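Local coordinates for beta-porphyranase A (Bacteroides plebeius, PDB 4AW7), which hydrolyses the sulfated red-algal polysaccharide porphyran at the linkages between beta-D-galactopyranose and alpha-L-galactopyranose-6-sulfate, at residues F59-V65 / F362-N367; S336-I341 / W353-K359; L491-F495 / V578-L583; A505-I511 / G549-F555. All blocks are in the same frame, centred on the assembly; numbering follows the deposited sequence.

Contact 1: F59-V65 / F362-N367; sequences FLADYQV and FELWKN
The ring of Phe59 turns its edge toward the face of Phe362 in an offset edge-to-face pair, with planes 83° apart and centroids 5.6 Å from each other. Val65 also packs on the Phe362 ring, its CG2 lying 3.5 Å from Phe362 CD1. Tyr63 meets the CB of Phe362 through CD2, while Glu363 N and one water sit at the edge of its own ring; that water joins Tyr63 OH to Glu363 OE1. A second water donates to both Tyr63 O and Phe362 O, bridging Tyr63 at the end of one helix to Phe362 in the other. Lys366, extended from a CG anti to the backbone N (chi1 -170°), lays its chain across to Asp62 and donates from NZ to Asp62 O at 2.8 Å. The carboxylate of Asp62 is instead engaged by Lys58. Gln64, which leaves the helix with positive phi, uses both ends of its amide: OE1 accepts from Asn367 N at 3.0 Å, and NE2 donates to Asn367 OD1 at 3.1 Å, above that carbonyl's plane. The contact thus joins the C-terminal end of helix 54-63 to that of helix 359-365, with Ile46 of strand 45-46 touching Phe59, Val65 and Phe362.

Contact 2: S336-I341 / W353-K359; sequences SAALFI and WRLNDKK
Lys358 reaches across to the 336-341 segment, its chain extended beyond CG, and its ammonium donates to Ser336 O and Ala338 O, each 2.8 Å from NZ. The first bond lies in the carbonyl plane on a lone pair; the second comes from above the Ala338 carbonyl plane. From the other face of that plane, Asn356 ND2 donates to the same oxygen at 2.9 Å. The Asn356 side chain reaches it because CG sits between the backbone N and the carbonyl carbon (chi1 67°), which also lets OD1 accept from Lys358 N and cap the turn leading into the helix. Asn356 N donates to Leu339 O almost in line with the carbonyl.

Just before this turn the segments pair as an antiparallel hairpin, with Ile341 and Arg354 exchanging two backbone bonds. Leu355 holds CG anti to its N (chi1 -179°), placing CD1 over a face of the Phe340 ring, 4.0 Å from the centroid, and against Leu339 CG at 3.6 Å. On the other side of the hairpin Arg354 lies alongside Ile341, its NH2 3.8 Å from Ile341 CB and salt-bridged to Asp287, while a water links Arg354 NE to Ile341 O.

The side chain of Ala337 is about 4 Å from that of the substrate-binding Ser319 and about 5 Å from a bound 6-O-sulfo-alpha-L-galactopyranose. The lysine charge is thus spent on main-chain carbonyls of the segment bordering the sugar site, and would probably be stabilised by their dipoles.

Contact 3: L491-F495 / V578-L583; sequences LSFPF and VSSMIL
Met581 sets CG anti to its carbonyl carbon (chi1 -66°) and then bends at both chi2 and chi3, so that its side chain curls over Phe493. Its CG stands almost directly above the centre of that ring, 3.4 Å from the centroid. The sulfur follows over the same face: SD is 4.5 Å from the centroid, a Met-aromatic contact, and CE then comes down beside Phe493 CD1. Phe493 takes the same first torsion (chi1 -67°), which carries its ring across the gap at about a right angle to the methionine chain.

At the far end of this ring, CZ touches Val578 CG1 at 3.7 Å. The other methyl of Val578 meets Leu491 tip to tip, with CG2 and Leu491 CD1 3.8 Å apart. Phe495 also offers a face, to Leu583, whose CD1 lies 3.8 Å from the centroid and displaced toward the rim, while Met581 O approaches the ring edge 3.5 Å from Phe495 CE2. Without the Phe493 ring, with an alanine here, Met581 CG, SD and CE are likely to lose the surface they lie on.

The axes of segments 491-495 and 578-583 approach to 8.5 Å and cross at -45°. Leu491, Phe493 and Phe495 point inward from one strand; on the other a classic beta bulge at Ser579-Ser580, opposite Ser510, puts Val578 and Met581 on the same inner face as Leu583. This is face-to-face packing of a beta sandwich: strand 491-498 belongs to one sheet of the C-terminal domain and strand 577-589 to the other, with an apolar core between.

Contact 4: A505-I511 / G549-F555; sequences ASLRMSI and GMIEVPF
Met550 lays its terminal methyl over one face of the Arg508 guanidinium, CE sitting 3.7 Å from Arg508 CZ, while SD rests against Arg508 CB at 3.7 Å. The thioether gets there by bending at chi2 and chi3 after CG leaves anti to N (chi1 -174°). Ser510 OG lies 3.3 Å from Met550 CB. With Met550 cut back to an alanine, the guanidinium face would probably lose its methyl cover and a gap open beside Arg508 CB and Ser510 OG.

On the face carrying Leu507, Met509 and Ile511, Met509 lies alongside Ile551, with CE 4.1 Å from Ile551 CB. Phe555 turns its ring back over the neighbouring strand, where Ala505 CB packs on one face, 4.2 Å from the centroid.

Paired backbone bonds link Leu507 with Val553, Met509 with Ile551 and Ile511 with Gly549 in antiparallel register. Strand 546-555 is an outermost strand of this sheet within the chain.

The two faces differ in chemistry. Leu507 and Met509 look into the apolar sandwich core, whereas Arg508 forms salt bridges with Asp252 and Glu248 of helix 245-262. These carboxylates probably offset the buried arginine charge, with Arg307 close by, and tie this sheet to the catalytic domain.

From the N terminus, helix 54-63 opens the long loop that contact 1 closes almost 300 residues later at helix 359-365. Contact 2 is nested near the end of that loop, as the hairpin leading into helix 359-365, and the two meet where Phe59 and Tyr63 pack on Leu339 and Leu355. The chain then passes through a first beta-sandwich region before the C-terminal beta domain. There contact 3 joins the facing sheets, and contact 4 is nested inside its loop; Ser579 N and Ile582 O are probably hydrogen-bonded to Ser510 O and Arg508 N, so strands 577-589 and 503-514 are neighbours in a sheet both contacts reach. The two groups lie on opposite sides of the chain's centre.

Contact 1: F59-V65 / F362-N367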
# COMPACT_ATOMS: atom_id res chain seq x y z
N PHE A 59 -6.08 -18.50 -14.32
CA PHE A 59 -6.10 -18.09 -12.90
C PHE A 59 -6.71 -16.67 -12.77
O PHE A 59 -7.54 -16.41 -11.90
CB PHE A 59 -4.69 -18.14 -12.35
CG PHE A 59 -4.51 -17.30 -11.11
CD1 PHE A 59 -4.84 -17.79 -9.86
CD2 PHE A 59 -4.05 -16.01 -11.21
CE1 PHE A 59 -4.73 -16.98 -8.74
CE2 PHE A 59 -3.91 -15.21 -10.09
CZ PHE A 59 -4.27 -15.69 -8.87
N LEU A 60 -6.28 -15.75 -13.62
CA LEU A 60 -6.78 -14.38 -13.51
C LEU A 60 -8.28 -14.32 -13.64
O LEU A 60 -8.95 -13.58 -12.92
CB LEU A 60 -6.12 -13.44 -14.52
CG LEU A 60 -4.59 -13.26 -14.40
CD1 LEU A 60 -4.06 -12.56 -15.64
CD2 LEU A 60 -4.17 -12.48 -13.14
N ALA A 61 -8.83 -15.04 -14.61
CA ALA A 61 -10.29 -15.09 -14.78
C ALA A 61 -10.98 -15.79 -13.62
O ALA A 61 -11.99 -15.31 -13.13
CB ALA A 61 -10.65 -15.75 -16.13
N ASP A 62 -10.45 -16.93 -13.20
CA ASP A 62 -11.07 -17.76 -12.16
C ASP A 62 -11.11 -17.00 -10.83
O ASP A 62 -12.07 -17.14 -10.10
CB ASP A 62 -10.29 -19.05 -11.94
CG ASP A 62 -10.47 -20.08 -13.02
OD1 ASP A 62 -11.43 -19.97 -13.80
OD2 ASP A 62 -9.64 -21.03 -13.05
N TYR A 63 -10.09 -16.21 -10.54
CA TYR A 63 -9.97 -15.57 -9.23
C TYR A 63 -10.28 -14.09 -9.29
O TYR A 63 -10.30 -13.44 -8.24
CB TYR A 63 -8.61 -15.83 -8.63
CG TYR A 63 -8.44 -17.25 -8.17
CD1 TYR A 63 -8.04 -18.24 -9.02
CD2 TYR A 63 -8.60 -17.57 -6.84
CE1 TYR A 63 -7.87 -19.54 -8.61
CE2 TYR A 63 -8.44 -18.87 -6.41
CZ TYR A 63 -8.06 -19.85 -7.30
OH TYR A 63 -7.88 -21.15 -6.89
N GLN A 64 -10.49 -13.53 -10.48
CA GLN A 64 -10.84 -12.12 -10.70
C GLN A 64 -9.73 -11.17 -10.26
O GLN A 64 -9.91 -10.31 -9.38
CB GLN A 64 -12.16 -11.81 -9.98
CG GLN A 64 -13.22 -12.80 -10.36
CD GLN A 64 -14.43 -12.74 -9.44
OE1 GLN A 64 -14.50 -11.96 -8.43
NE2 GLN A 64 -15.46 -13.47 -9.87
N VAL A 65 -8.57 -11.38 -10.87
CA VAL A 65 -7.33 -10.75 -10.50
C VAL A 65 -6.80 -9.92 -11.68
O VAL A 65 -6.95 -10.32 -12.84
CB VAL A 65 -6.32 -11.84 -10.06
CG1 VAL A 65 -4.94 -11.26 -9.73
CG2 VAL A 65 -6.90 -12.56 -8.88
N PHE A 362 -6.54 -15.01 -2.86
CA PHE A 362 -7.50 -14.57 -3.85
C PHE A 362 -8.86 -15.26 -3.69
O PHE A 362 -9.90 -14.66 -3.92
CB PHE A 362 -6.91 -14.71 -5.24
CG PHE A 362 -5.64 -13.89 -5.41
CD1 PHE A 362 -5.72 -12.53 -5.57
CD2 PHE A 362 -4.40 -14.49 -5.36
CE1 PHE A 362 -4.58 -11.78 -5.70
CE2 PHE A 362 -3.25 -13.73 -5.52
CZ PHE A 362 -3.35 -12.37 -5.70
N GLU A 363 -8.87 -16.52 -3.26
CA GLU A 363 -10.14 -17.20 -2.96
C GLU A 363 -10.90 -16.44 -1.87
O GLU A 363 -12.10 -16.19 -1.99
CB GLU A 363 -9.90 -18.64 -2.54
CG GLU A 363 -11.21 -19.44 -2.48
CD GLU A 363 -11.76 -19.70 -3.90
OE1 GLU A 363 -11.03 -20.25 -4.67
OE2 GLU A 363 -12.91 -19.33 -4.27
N LEU A 364 -10.19 -16.03 -0.82
CA LEU A 364 -10.81 -15.37 0.31
C LEU A 364 -11.57 -14.12 -0.14
O LEU A 364 -12.65 -13.81 0.40
CB LEU A 364 -9.71 -14.97 1.32
CG LEU A 364 -10.09 -14.15 2.54
CD1 LEU A 364 -11.02 -14.99 3.44
CD2 LEU A 364 -8.87 -13.68 3.30
N TRP A 365 -10.98 -13.38 -1.07
CA TRP A 365 -11.53 -12.12 -1.54
C TRP A 365 -12.33 -12.22 -2.82
O TRP A 365 -12.79 -11.22 -3.36
CB TRP A 365 -10.39 -11.10 -1.68
CG TRP A 365 -9.80 -10.72 -0.34
CD1 TRP A 365 -8.67 -11.18 0.22
CD2 TRP A 365 -10.39 -9.82 0.61
NE1 TRP A 365 -8.50 -10.63 1.46
CE2 TRP A 365 -9.54 -9.78 1.72
CE3 TRP A 365 -11.52 -9.02 0.60
CZ2 TRP A 365 -9.80 -8.97 2.82
CZ3 TRP A 365 -11.78 -8.22 1.71
CH2 TRP A 365 -10.89 -8.19 2.79
N LYS A 366 -12.55 -13.43 -3.32
CA LYS A 366 -13.25 -13.56 -4.59
C LYS A 366 -14.68 -13.03 -4.48
O LYS A 366 -15.36 -13.21 -3.47
CB LYS A 366 -13.24 -15.02 -5.07
CG LYS A 366 -13.74 -15.19 -6.53
CD LYS A 366 -13.60 -16.66 -6.95
CE LYS A 366 -14.43 -17.07 -8.17
NZ LYS A 366 -14.10 -18.43 -8.60
N ASN A 367 -15.10 -12.32 -5.50
CA ASN A 367 -16.43 -11.69 -5.57
C ASN A 367 -16.67 -10.51 -4.68
O ASN A 367 -17.68 -9.85 -4.80
CB ASN A 367 -17.57 -12.74 -5.46
CG ASN A 367 -17.57 -13.70 -6.66
OD1 ASN A 367 -17.70 -13.27 -7.79
ND2 ASN A 367 -17.39 -14.96 -6.39
O HOH W 1 -9.96 -12.45 -5.66
O HOH W 2 -8.81 -21.66 -4.42

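Contact 2: S336-I341 / W353-K359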
# COMPACT_ATOMS: atom_id res chain seq x y z
N SER A 336 10.87 -17.62 -4.68
CA SER A 336 9.99 -17.57 -3.52
C SER A 336 8.64 -16.94 -3.78
O SER A 336 7.65 -17.35 -3.20
CB SER A 336 10.67 -16.89 -2.33
OG SER A 336 10.96 -15.54 -2.59
N ALA A 337 8.59 -15.92 -4.64
CA ALA A 337 7.33 -15.20 -4.89
C ALA A 337 6.41 -15.92 -5.89
O ALA A 337 5.28 -15.46 -6.09
CB ALA A 337 7.62 -13.77 -5.36
N ALA A 338 6.87 -17.01 -6.52
CA ALA A 338 6.10 -17.67 -7.55
C ALA A 338 4.71 -18.07 -7.06
O ALA A 338 4.53 -18.43 -5.91
CB ALA A 338 6.87 -18.90 -8.07
N LEU A 339 3.78 -18.08 -8.01
CA LEU A 339 2.40 -18.54 -7.82
C LEU A 339 2.17 -19.97 -8.34
O LEU A 339 1.31 -20.68 -7.85
CB LEU A 339 1.47 -17.55 -8.53
CG LEU A 339 -0.02 -17.82 -8.47
CD1 LEU A 339 -0.56 -17.86 -7.04
CD2 LEU A 339 -0.75 -16.80 -9.38
N PHE A 340 2.91 -20.33 -9.39
CA PHE A 340 2.84 -21.66 -10.03
C PHE A 340 4.20 -22.33 -9.90
O PHE A 340 5.23 -21.69 -10.11
CB PHE A 340 2.49 -21.55 -11.52
CG PHE A 340 1.07 -21.14 -11.81
CD1 PHE A 340 0.68 -19.80 -11.87
CD2 PHE A 340 0.11 -22.11 -12.03
CE1 PHE A 340 -0.65 -19.47 -12.18
CE2 PHE A 340 -1.18 -21.79 -12.36
CZ PHE A 340 -1.57 -20.47 -12.40
N ILE A 341 4.18 -23.64 -9.65
CA ILE A 341 5.37 -24.45 -9.43
C ILE A 341 5.30 -25.59 -10.44
O ILE A 341 4.27 -26.24 -10.53
CB ILE A 341 5.40 -25.00 -8.00
CG1 ILE A 341 5.25 -23.86 -6.97
CG2 ILE A 341 6.66 -25.84 -7.77
CD1 ILE A 341 6.36 -22.82 -6.93
N TRP A 353 1.85 -27.51 -14.39
CA TRP A 353 2.12 -26.47 -13.41
C TRP A 353 1.06 -26.50 -12.34
O TRP A 353 -0.12 -26.66 -12.63
CB TRP A 353 2.11 -25.09 -14.07
CG TRP A 353 3.24 -24.89 -15.04
CD1 TRP A 353 3.25 -25.28 -16.36
CD2 TRP A 353 4.52 -24.34 -14.77
NE1 TRP A 353 4.45 -24.95 -16.94
CE2 TRP A 353 5.25 -24.37 -15.99
CE3 TRP A 353 5.11 -23.73 -13.65
CZ2 TRP A 353 6.52 -23.87 -16.10
CZ3 TRP A 353 6.39 -23.24 -13.78
CH2 TRP A 353 7.10 -23.33 -14.98
N ARG A 354 1.51 -26.37 -11.10
CA ARG A 354 0.66 -26.43 -9.92
C ARG A 354 0.48 -25.01 -9.36
O ARG A 354 1.45 -24.32 -9.05
CB ARG A 354 1.30 -27.36 -8.85
CG ARG A 354 0.69 -27.35 -7.48
CD ARG A 354 1.35 -28.38 -6.56
NE ARG A 354 2.74 -28.04 -6.21
CZ ARG A 354 3.08 -27.22 -5.22
NH1 ARG A 354 2.14 -26.62 -4.48
NH2 ARG A 354 4.37 -26.98 -4.97
N LEU A 355 -0.76 -24.60 -9.22
CA LEU A 355 -1.11 -23.37 -8.50
C LEU A 355 -0.94 -23.60 -6.99
O LEU A 355 -1.60 -24.47 -6.44
CB LEU A 355 -2.56 -23.03 -8.88
CG LEU A 355 -3.16 -21.79 -8.28
CD1 LEU A 355 -2.32 -20.52 -8.69
CD2 LEU A 355 -4.63 -21.69 -8.73
N ASN A 356 -0.04 -22.86 -6.35
CA ASN A 356 0.25 -23.07 -4.93
C ASN A 356 -0.80 -22.42 -4.00
O ASN A 356 -1.75 -21.78 -4.47
CB ASN A 356 1.69 -22.71 -4.59
CG ASN A 356 2.00 -21.24 -4.72
OD1 ASN A 356 1.17 -20.39 -4.37
ND2 ASN A 356 3.23 -20.92 -5.14
N ASP A 357 -0.63 -22.61 -2.69
CA ASP A 357 -1.66 -22.20 -1.74
C ASP A 357 -1.79 -20.69 -1.59
O ASP A 357 -2.73 -20.25 -0.91
CB ASP A 357 -1.46 -22.86 -0.36
CG ASP A 357 -1.89 -24.30 -0.32
OD1 ASP A 357 -2.40 -24.85 -1.33
OD2 ASP A 357 -1.79 -24.87 0.80
N LYS A 358 -0.90 -19.90 -2.22
CA LYS A 358 -1.15 -18.46 -2.29
C LYS A 358 -2.48 -18.15 -2.98
O LYS A 358 -3.06 -17.08 -2.77
CB LYS A 358 -0.00 -17.73 -2.94
CG LYS A 358 1.32 -17.92 -2.26
CD LYS A 358 2.45 -17.35 -3.11
CE LYS A 358 3.81 -17.76 -2.63
NZ LYS A 358 4.86 -17.12 -3.45
N LYS A 359 -3.00 -19.08 -3.78
CA LYS A 359 -4.30 -18.92 -4.37
C LYS A 359 -5.37 -18.58 -3.34
O LYS A 359 -6.35 -17.91 -3.68
CB LYS A 359 -4.72 -20.20 -5.14
CG LYS A 359 -5.07 -21.39 -4.23
CD LYS A 359 -5.15 -22.73 -4.98
CE LYS A 359 -5.60 -23.82 -4.04
NZ LYS A 359 -5.55 -25.18 -4.68
O HOH W 3 4.38 -28.72 -8.71

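Contact 3: L491-F495 / V578-L583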
# COMPACT_ATOMS: atom_id res chain seq x y z
N LEU A 491 3.54 21.34 21.28
CA LEU A 491 3.62 21.46 19.84
C LEU A 491 2.22 21.73 19.29
O LEU A 491 1.27 21.01 19.63
CB LEU A 491 4.18 20.17 19.23
CG LEU A 491 5.66 19.90 19.52
CD1 LEU A 491 6.08 18.56 18.96
CD2 LEU A 491 6.54 20.97 18.86
N SER A 492 2.14 22.73 18.43
CA SER A 492 0.87 23.18 17.88
C SER A 492 0.75 22.79 16.40
O SER A 492 1.63 23.08 15.60
CB SER A 492 0.81 24.69 18.01
OG SER A 492 -0.25 25.25 17.26
N PHE A 493 -0.37 22.15 16.06
CA PHE A 493 -0.66 21.73 14.69
C PHE A 493 -1.95 22.35 14.21
O PHE A 493 -3.04 21.93 14.68
CB PHE A 493 -0.70 20.19 14.59
CG PHE A 493 0.65 19.56 14.85
CD1 PHE A 493 1.04 19.26 16.13
CD2 PHE A 493 1.52 19.32 13.80
CE1 PHE A 493 2.29 18.70 16.39
CE2 PHE A 493 2.76 18.78 14.04
CZ PHE A 493 3.15 18.47 15.34
N PRO A 494 -1.85 23.31 13.27
CA PRO A 494 -3.06 23.94 12.76
C PRO A 494 -3.63 23.18 11.58
O PRO A 494 -2.87 22.58 10.79
CB PRO A 494 -2.57 25.33 12.32
CG PRO A 494 -1.15 25.13 11.98
CD PRO A 494 -0.63 24.02 12.83
N PHE A 495 -4.95 23.22 11.46
CA PHE A 495 -5.69 22.62 10.34
C PHE A 495 -6.69 23.64 9.82
O PHE A 495 -7.16 24.49 10.60
CB PHE A 495 -6.44 21.37 10.81
CG PHE A 495 -5.54 20.29 11.28
CD1 PHE A 495 -5.07 20.28 12.58
CD2 PHE A 495 -5.15 19.28 10.42
CE1 PHE A 495 -4.23 19.31 13.03
CE2 PHE A 495 -4.28 18.28 10.89
CZ PHE A 495 -3.83 18.30 12.17
N VAL A 578 7.56 14.35 16.12
CA VAL A 578 6.21 14.12 15.58
C VAL A 578 6.37 14.24 14.06
O VAL A 578 6.67 15.30 13.53
CB VAL A 578 5.20 15.14 16.09
CG1 VAL A 578 3.83 14.85 15.47
CG2 VAL A 578 5.12 15.12 17.61
N SER A 579 6.20 13.13 13.33
CA SER A 579 6.42 13.14 11.88
C SER A 579 5.24 13.74 11.11
O SER A 579 5.44 14.54 10.21
CB SER A 579 6.76 11.74 11.39
OG SER A 579 5.75 10.82 11.77
N SER A 580 4.02 13.37 11.51
CA SER A 580 2.83 13.92 10.85
C SER A 580 1.66 13.89 11.82
O SER A 580 1.56 13.04 12.72
CB SER A 580 2.49 13.15 9.55
OG SER A 580 2.22 11.78 9.78
N MET A 581 0.75 14.83 11.55
CA MET A 581 -0.52 14.98 12.29
C MET A 581 -1.60 15.20 11.26
O MET A 581 -1.57 16.16 10.52
CB MET A 581 -0.43 16.17 13.25
CG MET A 581 0.59 15.98 14.38
SD MET A 581 -0.01 14.95 15.71
CE MET A 581 -0.93 16.18 16.65
N ILE A 582 -2.56 14.27 11.25
CA ILE A 582 -3.64 14.27 10.26
C ILE A 582 -4.95 14.08 11.02
O ILE A 582 -5.06 13.19 11.86
CB ILE A 582 -3.44 13.14 9.23
CG1 ILE A 582 -2.15 13.36 8.44
CG2 ILE A 582 -4.65 13.03 8.26
CD1 ILE A 582 -1.66 12.16 7.64
N LEU A 583 -5.96 14.92 10.72
CA LEU A 583 -7.28 14.71 11.30
C LEU A 583 -8.15 13.93 10.32
O LEU A 583 -8.23 14.26 9.15
CB LEU A 583 -7.98 16.04 11.64
CG LEU A 583 -7.43 16.78 12.84
CD1 LEU A 583 -8.09 18.13 12.98
CD2 LEU A 583 -7.63 15.96 14.11

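Contact 4: A505-I511 / G549-F555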
# COMPACT_ATOMS: atom_id res chain seq x y z
N ALA A 505 -14.56 11.23 14.60
CA ALA A 505 -13.30 11.90 14.29
C ALA A 505 -12.18 11.23 15.02
O ALA A 505 -12.36 10.59 16.07
CB ALA A 505 -13.40 13.38 14.67
N SER A 506 -10.99 11.40 14.45
CA SER A 506 -9.78 10.91 15.10
C SER A 506 -8.57 11.72 14.64
O SER A 506 -8.57 12.31 13.57
CB SER A 506 -9.53 9.46 14.84
OG SER A 506 -9.34 9.27 13.47
N LEU A 507 -7.55 11.71 15.50
CA LEU A 507 -6.24 12.23 15.15
C LEU A 507 -5.32 11.05 14.81
O LEU A 507 -5.23 10.08 15.58
CB LEU A 507 -5.66 12.98 16.37
CG LEU A 507 -4.19 13.39 16.26
CD1 LEU A 507 -3.96 14.45 15.23
CD2 LEU A 507 -3.71 13.80 17.66
N ARG A 508 -4.66 11.13 13.65
CA ARG A 508 -3.63 10.15 13.27
C ARG A 508 -2.30 10.80 13.64
O ARG A 508 -1.80 11.67 12.91
CB ARG A 508 -3.71 9.91 11.79
CG ARG A 508 -5.02 9.32 11.32
CD ARG A 508 -5.09 9.16 9.83
NE ARG A 508 -4.09 8.26 9.25
CZ ARG A 508 -4.23 6.97 9.12
NH1 ARG A 508 -5.31 6.34 9.49
NH2 ARG A 508 -3.22 6.31 8.55
N MET A 509 -1.75 10.40 14.79
CA MET A 509 -0.55 11.00 15.34
C MET A 509 0.63 10.08 15.06
O MET A 509 0.68 8.99 15.65
CB MET A 509 -0.74 11.17 16.85
CG MET A 509 0.47 11.63 17.59
SD MET A 509 0.31 11.79 19.37
CE MET A 509 0.11 10.07 19.83
N SER A 510 1.54 10.50 14.19
CA SER A 510 2.71 9.69 13.87
C SER A 510 3.93 10.25 14.57
O SER A 510 4.19 11.46 14.47
CB SER A 510 2.92 9.56 12.36
OG SER A 510 1.86 8.87 11.70
N ILE A 511 4.65 9.32 15.22
CA ILE A 511 5.84 9.68 15.99
C ILE A 511 6.96 8.71 15.67
O ILE A 511 6.74 7.52 15.43
CB ILE A 511 5.57 9.74 17.51
CG1 ILE A 511 5.09 8.41 18.04
CG2 ILE A 511 4.58 10.87 17.83
CD1 ILE A 511 4.94 8.36 19.60
N GLY A 549 5.56 4.94 14.24
CA GLY A 549 4.21 4.44 14.09
C GLY A 549 3.18 5.54 14.23
O GLY A 549 3.43 6.55 14.89
N MET A 550 2.02 5.30 13.62
CA MET A 550 0.86 6.13 13.72
C MET A 550 -0.07 5.56 14.79
O MET A 550 -0.43 4.38 14.73
CB MET A 550 0.17 6.16 12.35
CG MET A 550 -1.03 7.14 12.25
SD MET A 550 -2.57 6.64 13.08
CE MET A 550 -2.99 5.15 12.15
N ILE A 551 -0.38 6.37 15.79
CA ILE A 551 -1.28 6.03 16.87
C ILE A 551 -2.55 6.84 16.66
O ILE A 551 -2.50 8.07 16.63
CB ILE A 551 -0.64 6.31 18.25
CG1 ILE A 551 0.64 5.50 18.43
CG2 ILE A 551 -1.63 5.99 19.39
CD1 ILE A 551 1.50 5.89 19.63
N GLU A 552 -3.68 6.16 16.53
CA GLU A 552 -4.95 6.87 16.39
C GLU A 552 -5.47 7.33 17.73
O GLU A 552 -5.41 6.59 18.72
CB GLU A 552 -6.02 5.96 15.84
CG GLU A 552 -5.77 5.48 14.46
CD GLU A 552 -6.78 4.39 14.06
OE1 GLU A 552 -6.76 3.22 14.60
OE2 GLU A 552 -7.60 4.76 13.20
N VAL A 553 -6.00 8.53 17.75
CA VAL A 553 -6.61 9.09 18.96
C VAL A 553 -8.05 9.48 18.59
O VAL A 553 -8.26 10.59 18.10
CB VAL A 553 -5.81 10.28 19.47
CG1 VAL A 553 -6.46 10.85 20.74
CG2 VAL A 553 -4.35 9.90 19.68
N PRO A 554 -9.01 8.55 18.78
CA PRO A 554 -10.41 8.93 18.51
C PRO A 554 -10.92 9.95 19.48
O PRO A 554 -10.50 9.97 20.63
CB PRO A 554 -11.18 7.62 18.64
CG PRO A 554 -10.22 6.56 18.95
CD PRO A 554 -8.88 7.13 19.16
N PHE A 555 -11.80 10.82 19.04
CA PHE A 555 -12.39 11.79 19.95
C PHE A 555 -13.75 12.21 19.41
O PHE A 555 -14.09 11.94 18.26
CB PHE A 555 -11.44 12.98 20.18
CG PHE A 555 -11.13 13.76 18.94
CD1 PHE A 555 -11.99 14.75 18.48
CD2 PHE A 555 -9.99 13.49 18.18
CE1 PHE A 555 -11.72 15.44 17.33
CE2 PHE A 555 -9.72 14.19 17.04
CZ PHE A 555 -10.58 15.16 16.60
O HOH W 4 -15.36 9.87 17.17